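Local coordinates for protein glutamine cyclotransferase (Porphyromonas gingivalis W83, PDB 6QQL) that probably converts N-terminal glutamine of peptides into pyroglutamate, as a zinc-dependent glutaminyl-peptide cyclotransferase of the peptidase M28 family, at residues Gln74-Lys79 with Leu86-Ile91; Gln182-Asn187 with Val254-Asn259. All blocks are in the same frame, centred on the assembly; numbering follows the deposited sequence.

Contact 1: residues Gln74-Lys79 with Leu86-Ile91; sequences QTAEIK and LPMRNI
Gln74 and Asn90 face each other as a hydrogen-bonded antiparallel pair, and their side chains run side by side on the same face of the sheet. Asn90 ND2 donates to Gln74 OE1 over 2.9 Å. The bond is nearly straight at the hydrogen (168°) and the acceptor lies in the amide plane of Asn90, although the two amide planes are turned 51° from one another. Gln74 reaches this position with CG opposite its own N and an extended chain. Asn90 ND2 also bonds to Gly180 O, while Asn90 OD1 accepts from the backbone N of Asp164, which together fix the rotation of this buried amide.

The two strand axes approach to 4.7 Å at 162°, and backbone bonds pair Gln74 with Asn90, Ala76 with Met88 and Ile78 with Leu86. The bond from Met88 N to Ala76 O is weak, being strongly bent at the hydrogen; Pro87, just before it, is the centre of an inverse gamma turn. The tight side is that of Ala76, Ile78 and the buried Leu86, Met88 and Asn90: Met88, bent back at its last torsion, brings its methyl CE to 3.5 Å from Ala76 CB, and its CB lies 4.1 Å from Ile78 CG1.

The face of Thr75, Glu77, Pro87 and Arg89 is looser, with Thr75 and Glu77 exposed to solvent. Thr75 CG2 comes only to 4.2 Å from Arg89 CG, and Glu77 OE2 to 4.3 Å from Pro87 CB. Arg89 instead directs its guanidinium to salt bridges with Asp58 and Glu73.

The segments belong to a beta hairpin at one edge of the mixed sheet. Helix 179-186 covers the Met88 face through Tyr183, helix 51-66 lies against the other face, and strand 157-163 continues the sheet beyond strand 85-95.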
loop_
_atom_site.group_PDB
_atom_site.type_symbol
_atom_site.label_atom_id
_atom_site.label_comp_id
_atom_site.label_asym_id
_atom_site.label_seq_id
_atom_site.Cartn_x
_atom_site.Cartn_y
_atom_site.Cartn_z
ATOM N N GLN A 74 -1.272 -11.625 -11.541
ATOM C CA GLN A 74 -0.950 -11.015 -12.824
ATOM C C GLN A 74 0.564 -10.869 -12.875
ATOM O O GLN A 74 1.144 -10.102 -12.098
ATOM C CB GLN A 74 -1.650 -9.666 -12.970
ATOM C CG GLN A 74 -1.195 -8.877 -14.172
ATOM C CD GLN A 74 -1.571 -7.408 -14.073
ATOM O OE1 GLN A 74 -1.220 -6.737 -13.096
ATOM N NE2 GLN A 74 -2.236 -6.884 -15.107
ATOM N N THR A 75 1.202 -11.610 -13.774
ATOM C CA THR A 75 2.654 -11.655 -13.869
ATOM C C THR A 75 3.111 -11.252 -15.260
ATOM O O THR A 75 2.523 -11.669 -16.269
ATOM C CB THR A 75 3.190 -13.035 -13.560
ATOM O OG1 THR A 75 2.990 -13.869 -14.708
ATOM C CG2 THR A 75 2.480 -13.623 -12.351
ATOM N N ALA A 76 4.203 -10.494 -15.304
ATOM C CA ALA A 76 4.760 -10.049 -16.572
ATOM C C ALA A 76 6.267 -9.893 -16.452
ATOM O O ALA A 76 6.806 -9.641 -15.368
ATOM C CB ALA A 76 4.134 -8.719 -17.012
ATOM N N GLU A 77 6.952 -10.104 -17.569
ATOM C CA GLU A 77 8.371 -9.804 -17.618
ATOM C C GLU A 77 8.538 -8.326 -17.950
ATOM O O GLU A 77 8.092 -7.863 -19.011
ATOM C CB GLU A 77 9.062 -10.685 -18.649
ATOM C CG GLU A 77 9.154 -12.130 -18.217
ATOM C CD GLU A 77 10.451 -12.417 -17.490
ATOM O OE1 GLU A 77 11.510 -11.926 -17.950
ATOM O OE2 GLU A 77 10.402 -13.109 -16.444
ATOM N N ILE A 78 9.176 -7.585 -17.045
ATOM C CA ILE A 78 9.320 -6.142 -17.173
ATOM C C ILE A 78 10.794 -5.802 -17.013
ATOM O O ILE A 78 11.470 -6.346 -16.132
ATOM C CB ILE A 78 8.470 -5.399 -16.126
ATOM C CG1 ILE A 78 7.012 -5.760 -16.319
ATOM C CG2 ILE A 78 8.617 -3.897 -16.283
ATOM C CD1 ILE A 78 6.377 -5.000 -17.422
ATOM N N LYS A 79 11.298 -4.903 -17.856
ATOM C CA LYS A 79 12.690 -4.493 -17.755
ATOM C C LYS A 79 12.761 -3.184 -16.989
ATOM O O LYS A 79 11.945 -2.283 -17.206
ATOM C CB LYS A 79 13.390 -4.356 -19.113
ATOM C CG LYS A 79 14.905 -4.243 -18.887
ATOM C CD LYS A 79 15.804 -4.389 -20.116
ATOM C CE LYS A 79 15.688 -3.238 -21.096
ATOM N NZ LYS A 79 16.506 -3.493 -22.320
ATOM N N LEU A 86 12.735 -7.913 -14.576
ATOM C CA LEU A 86 12.081 -8.345 -13.348
ATOM C C LEU A 86 10.877 -9.230 -13.624
ATOM O O LEU A 86 10.117 -8.984 -14.568
ATOM C CB LEU A 86 11.642 -7.147 -12.505
ATOM C CG LEU A 86 12.757 -6.147 -12.209
ATOM C CD1 LEU A 86 12.190 -4.860 -11.614
ATOM C CD2 LEU A 86 13.799 -6.781 -11.279
ATOM N N PRO A 87 10.738 -10.289 -12.843
ATOM C CA PRO A 87 9.504 -11.083 -12.846
ATOM C C PRO A 87 8.443 -10.375 -12.003
ATOM O O PRO A 87 8.252 -10.631 -10.807
ATOM C CB PRO A 87 9.954 -12.403 -12.224
ATOM C CG PRO A 87 11.005 -11.986 -11.242
ATOM C CD PRO A 87 11.703 -10.781 -11.844
ATOM N N MET A 88 7.775 -9.400 -12.613
ATOM C CA MET A 88 6.710 -8.689 -11.917
ATOM C C MET A 88 5.572 -9.630 -11.538
ATOM O O MET A 88 5.151 -10.476 -12.334
ATOM C CB MET A 88 6.158 -7.561 -12.780
ATOM C CG MET A 88 5.025 -6.828 -12.094
ATOM S SD MET A 88 3.926 -6.061 -13.284
ATOM C CE MET A 88 2.993 -7.472 -13.893
ATOM N N ARG A 89 5.030 -9.438 -10.328
ATOM C CA ARG A 89 3.945 -10.275 -9.804
ATOM C C ARG A 89 2.973 -9.375 -9.042
ATOM O O ARG A 89 3.189 -9.073 -7.868
ATOM C CB ARG A 89 4.488 -11.394 -8.927
ATOM C CG ARG A 89 3.474 -12.464 -8.468
ATOM C CD ARG A 89 4.234 -13.579 -7.742
ATOM N NE ARG A 89 3.405 -14.596 -7.104
ATOM C CZ ARG A 89 3.830 -15.394 -6.120
ATOM N NH1 ARG A 89 5.072 -15.282 -5.647
ATOM N NH2 ARG A 89 3.006 -16.287 -5.583
ATOM N N ASN A 90 1.936 -8.909 -9.732
ATOM C CA ASN A 90 0.842 -8.187 -9.095
ATOM C C ASN A 90 -0.183 -9.185 -8.579
ATOM O O ASN A 90 -0.447 -10.205 -9.223
ATOM C CB ASN A 90 0.169 -7.210 -10.064
ATOM C CG ASN A 90 1.028 -5.991 -10.370
ATOM O OD1 ASN A 90 1.837 -5.557 -9.544
ATOM N ND2 ASN A 90 0.880 -5.455 -11.583
ATOM N N ILE A 91 -0.751 -8.891 -7.411
ATOM C CA ILE A 91 -1.664 -9.798 -6.725
ATOM C C ILE A 91 -3.010 -9.093 -6.578
ATOM O O ILE A 91 -3.098 -8.041 -5.931
ATOM C CB ILE A 91 -1.102 -10.243 -5.362
ATOM C CG1 ILE A 91 0.246 -10.950 -5.574
ATOM C CG2 ILE A 91 -2.082 -11.195 -4.653
ATOM C CD1 ILE A 91 1.119 -11.091 -4.346
#

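Contact 2: residues Gln182-Asn187 with Val254-Asn259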
loop_
_atom_site.group_PDB
_atom_site.type_symbol
_atom_site.label_atom_id
_atom_site.label_comp_id
_atom_site.label_asym_id
_atom_site.label_seq_id
_atom_site.Cartn_x
_atom_site.Cartn_y
_atom_site.Cartn_z
ATOM N N GLN A 182 1.751 0.671 -12.942
ATOM C CA GLN A 182 1.717 1.064 -14.342
ATOM C C GLN A 182 1.136 -0.059 -15.177
ATOM O O GLN A 182 0.114 0.119 -15.850
ATOM C CB GLN A 182 3.114 1.444 -14.821
ATOM C CG GLN A 182 3.472 2.857 -14.419
ATOM C CD GLN A 182 4.548 3.486 -15.278
ATOM O OE1 GLN A 182 5.672 3.671 -14.811
ATOM N NE2 GLN A 182 4.214 3.839 -16.525
ATOM N N TYR A 183 1.750 -1.247 -15.104
ATOM C CA TYR A 183 1.278 -2.368 -15.911
ATOM C C TYR A 183 -0.199 -2.632 -15.657
ATOM O O TYR A 183 -0.998 -2.728 -16.592
ATOM C CB TYR A 183 2.109 -3.623 -15.635
ATOM C CG TYR A 183 1.758 -4.750 -16.575
ATOM C CD1 TYR A 183 0.738 -5.656 -16.279
ATOM C CD2 TYR A 183 2.409 -4.874 -17.809
ATOM C CE1 TYR A 183 0.400 -6.678 -17.178
ATOM C CE2 TYR A 183 2.089 -5.892 -18.709
ATOM C CZ TYR A 183 1.087 -6.794 -18.389
ATOM O OH TYR A 183 0.753 -7.799 -19.278
ATOM N N TRP A 184 -0.593 -2.671 -14.387
ATOM C CA TRP A 184 -1.970 -3.009 -14.068
ATOM C C TRP A 184 -2.939 -1.931 -14.537
ATOM O O TRP A 184 -4.004 -2.252 -15.078
ATOM C CB TRP A 184 -2.119 -3.244 -12.572
ATOM C CG TRP A 184 -3.513 -3.595 -12.190
ATOM C CD1 TRP A 184 -4.106 -4.816 -12.304
ATOM C CD2 TRP A 184 -4.497 -2.721 -11.613
ATOM N NE1 TRP A 184 -5.402 -4.760 -11.840
ATOM C CE2 TRP A 184 -5.664 -3.488 -11.406
ATOM C CE3 TRP A 184 -4.500 -1.371 -11.240
ATOM C CZ2 TRP A 184 -6.826 -2.949 -10.844
ATOM C CZ3 TRP A 184 -5.659 -0.832 -10.684
ATOM C CH2 TRP A 184 -6.801 -1.623 -10.489
ATOM N N SER A 185 -2.602 -0.649 -14.339
ATOM C CA SER A 185 -3.519 0.399 -14.784
ATOM C C SER A 185 -3.702 0.382 -16.296
ATOM O O SER A 185 -4.772 0.746 -16.785
ATOM C CB SER A 185 -3.062 1.790 -14.343
ATOM O OG SER A 185 -1.780 2.116 -14.850
ATOM N N ARG A 186 -2.685 -0.040 -17.053
ATOM C CA ARG A 186 -2.851 -0.167 -18.495
ATOM C C ARG A 186 -3.399 -1.518 -18.922
ATOM O O ARG A 186 -3.860 -1.652 -20.062
ATOM C CB ARG A 186 -1.528 0.063 -19.227
ATOM C CG ARG A 186 -0.975 1.436 -19.073
ATOM C CD ARG A 186 0.276 1.610 -19.884
ATOM N NE ARG A 186 0.777 2.965 -19.723
ATOM C CZ ARG A 186 0.437 3.972 -20.520
ATOM N NH1 ARG A 186 -0.390 3.754 -21.537
ATOM N NH2 ARG A 186 0.925 5.193 -20.303
ATOM N N ASN A 187 -3.333 -2.522 -18.058
ATOM C CA ASN A 187 -3.793 -3.867 -18.388
ATOM C C ASN A 187 -4.429 -4.482 -17.159
ATOM O O ASN A 187 -3.914 -5.449 -16.587
ATOM C CB ASN A 187 -2.639 -4.732 -18.886
ATOM C CG ASN A 187 -1.878 -4.084 -20.004
ATOM O OD1 ASN A 187 -2.393 -3.916 -21.106
ATOM N ND2 ASN A 187 -0.627 -3.735 -19.735
ATOM N N VAL A 254 -1.076 7.287 -8.699
ATOM C CA VAL A 254 -1.052 8.156 -9.872
ATOM C C VAL A 254 -1.359 7.399 -11.159
ATOM O O VAL A 254 -2.288 7.805 -11.877
ATOM C CB VAL A 254 0.277 8.923 -9.946
ATOM C CG1 VAL A 254 0.342 9.641 -11.284
ATOM C CG2 VAL A 254 0.383 9.874 -8.768
ATOM N N PRO A 255 -0.659 6.304 -11.504
ATOM C CA PRO A 255 -1.018 5.593 -12.755
ATOM C C PRO A 255 -2.469 5.183 -12.806
ATOM O O PRO A 255 -3.073 5.242 -13.884
ATOM C CB PRO A 255 -0.100 4.362 -12.757
ATOM C CG PRO A 255 1.015 4.709 -11.826
ATOM C CD PRO A 255 0.449 5.634 -10.793
ATOM N N VAL A 256 -3.058 4.816 -11.663
ATOM C CA VAL A 256 -4.453 4.388 -11.633
ATOM C C VAL A 256 -5.384 5.542 -11.996
ATOM O O VAL A 256 -6.376 5.363 -12.720
ATOM C CB VAL A 256 -4.787 3.773 -10.258
ATOM C CG1 VAL A 256 -6.251 3.377 -10.172
ATOM C CG2 VAL A 256 -3.923 2.539 -10.019
ATOM N N ILE A 257 -5.073 6.748 -11.526
ATOM C CA ILE A 257 -5.906 7.887 -11.880
ATOM C C ILE A 257 -5.778 8.194 -13.362
ATOM O O ILE A 257 -6.783 8.395 -14.052
ATOM C CB ILE A 257 -5.549 9.095 -11.004
ATOM C CG1 ILE A 257 -5.862 8.770 -9.535
ATOM C CG2 ILE A 257 -6.310 10.327 -11.476
ATOM C CD1 ILE A 257 -5.036 9.552 -8.525
ATOM N N LYS A 258 -4.553 8.205 -13.892
ATOM C CA LYS A 258 -4.398 8.552 -15.303
ATOM C C LYS A 258 -5.092 7.522 -16.186
ATOM O O LYS A 258 -6.031 7.853 -16.916
ATOM C CB LYS A 258 -2.914 8.706 -15.683
ATOM C CG LYS A 258 -2.207 9.960 -15.045
ATOM C CD LYS A 258 -2.875 11.323 -15.409
ATOM C CE LYS A 258 -2.465 12.486 -14.489
ATOM N NZ LYS A 258 -2.759 13.805 -15.142
ATOM N N ASN A 259 -4.720 6.248 -16.054
ATOM C CA ASN A 259 -5.142 5.252 -17.035
ATOM C C ASN A 259 -6.477 4.568 -16.718
ATOM O O ASN A 259 -7.151 4.097 -17.644
ATOM C CB ASN A 259 -4.049 4.199 -17.198
ATOM C CG ASN A 259 -2.718 4.804 -17.589
ATOM O OD1 ASN A 259 -1.674 4.405 -17.074
ATOM N ND2 ASN A 259 -2.746 5.781 -18.495
#
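Ser185 and Val256 mark a close passage of two nearly parallel helices, their CA atoms 5.2 Å apart, where the short axes of 182-186 and 254-259 approach to 8.5 Å at a crossing angle of -22°. The small Ser185 is consistent with this spacing: it and Pro255 both point their CB atoms toward the other helix, Ser185 CB meeting Pro255 O at 3.5 Å, and Pro255 CG touches Gln182 CG where the two side chains cross at about a right angle.

Ser185 OG sits between its own N and carbonyl carbon (chi1 59°), which places it within hydrogen-bonding distance of both Asn259 OD1, at 3.2 Å, and Gln182 O, at 2.9 Å. Ser181 O is a further partner. Pro255 CB also packs against this hydroxyl oxygen of Ser185, at 3.5 Å.

Asn259 continues the contact toward the C-terminal end of the first helix. Its OD1 lies over one face of the Arg186 guanidinium, 3.8 Å above the plane and displaced toward the rim, with the two flat groups inclined by 50°. This is an approach over the face, with no hydrogen bond between the two side chains.

On the buried flank, Val256 CG2 touches the edge of the indole in its plane, 3.8 Å from Trp184 CZ3. The indole NE1 bonds to His189 ND1, and Tyr193 meets the ring edge-to-face.

Near-parallel helices 179-186 and 253-260, the latter also touching strand 264-268 through Val256, are packed side by side as in the layered alpha/beta architecture of M28-family zinc enzymes.

Overall arrangement
Helix 179-186 connects the two contacts, whose centres are 14 Å apart: one side of it meets helix 253-260 in contact 2, and another rests on the hairpin of contact 1. At that junction Gln74 NE2 comes 2.7 Å from Asn187 O and 3.4 Å from Tyr183 CE1, while Met88 CE lies 3.8 Å from Tyr183 CD1. The sheet has strands 70-79 and 264-268 at its two edges, and the contacts bridge from one toward the other. In contact 1 the Leu86 side chain is about 13 Å from the zinc ion bound by Asp133, Asp167 and His283, and about 9 Å from the side chain of Asp167. Contact 2 lies away from the metal site.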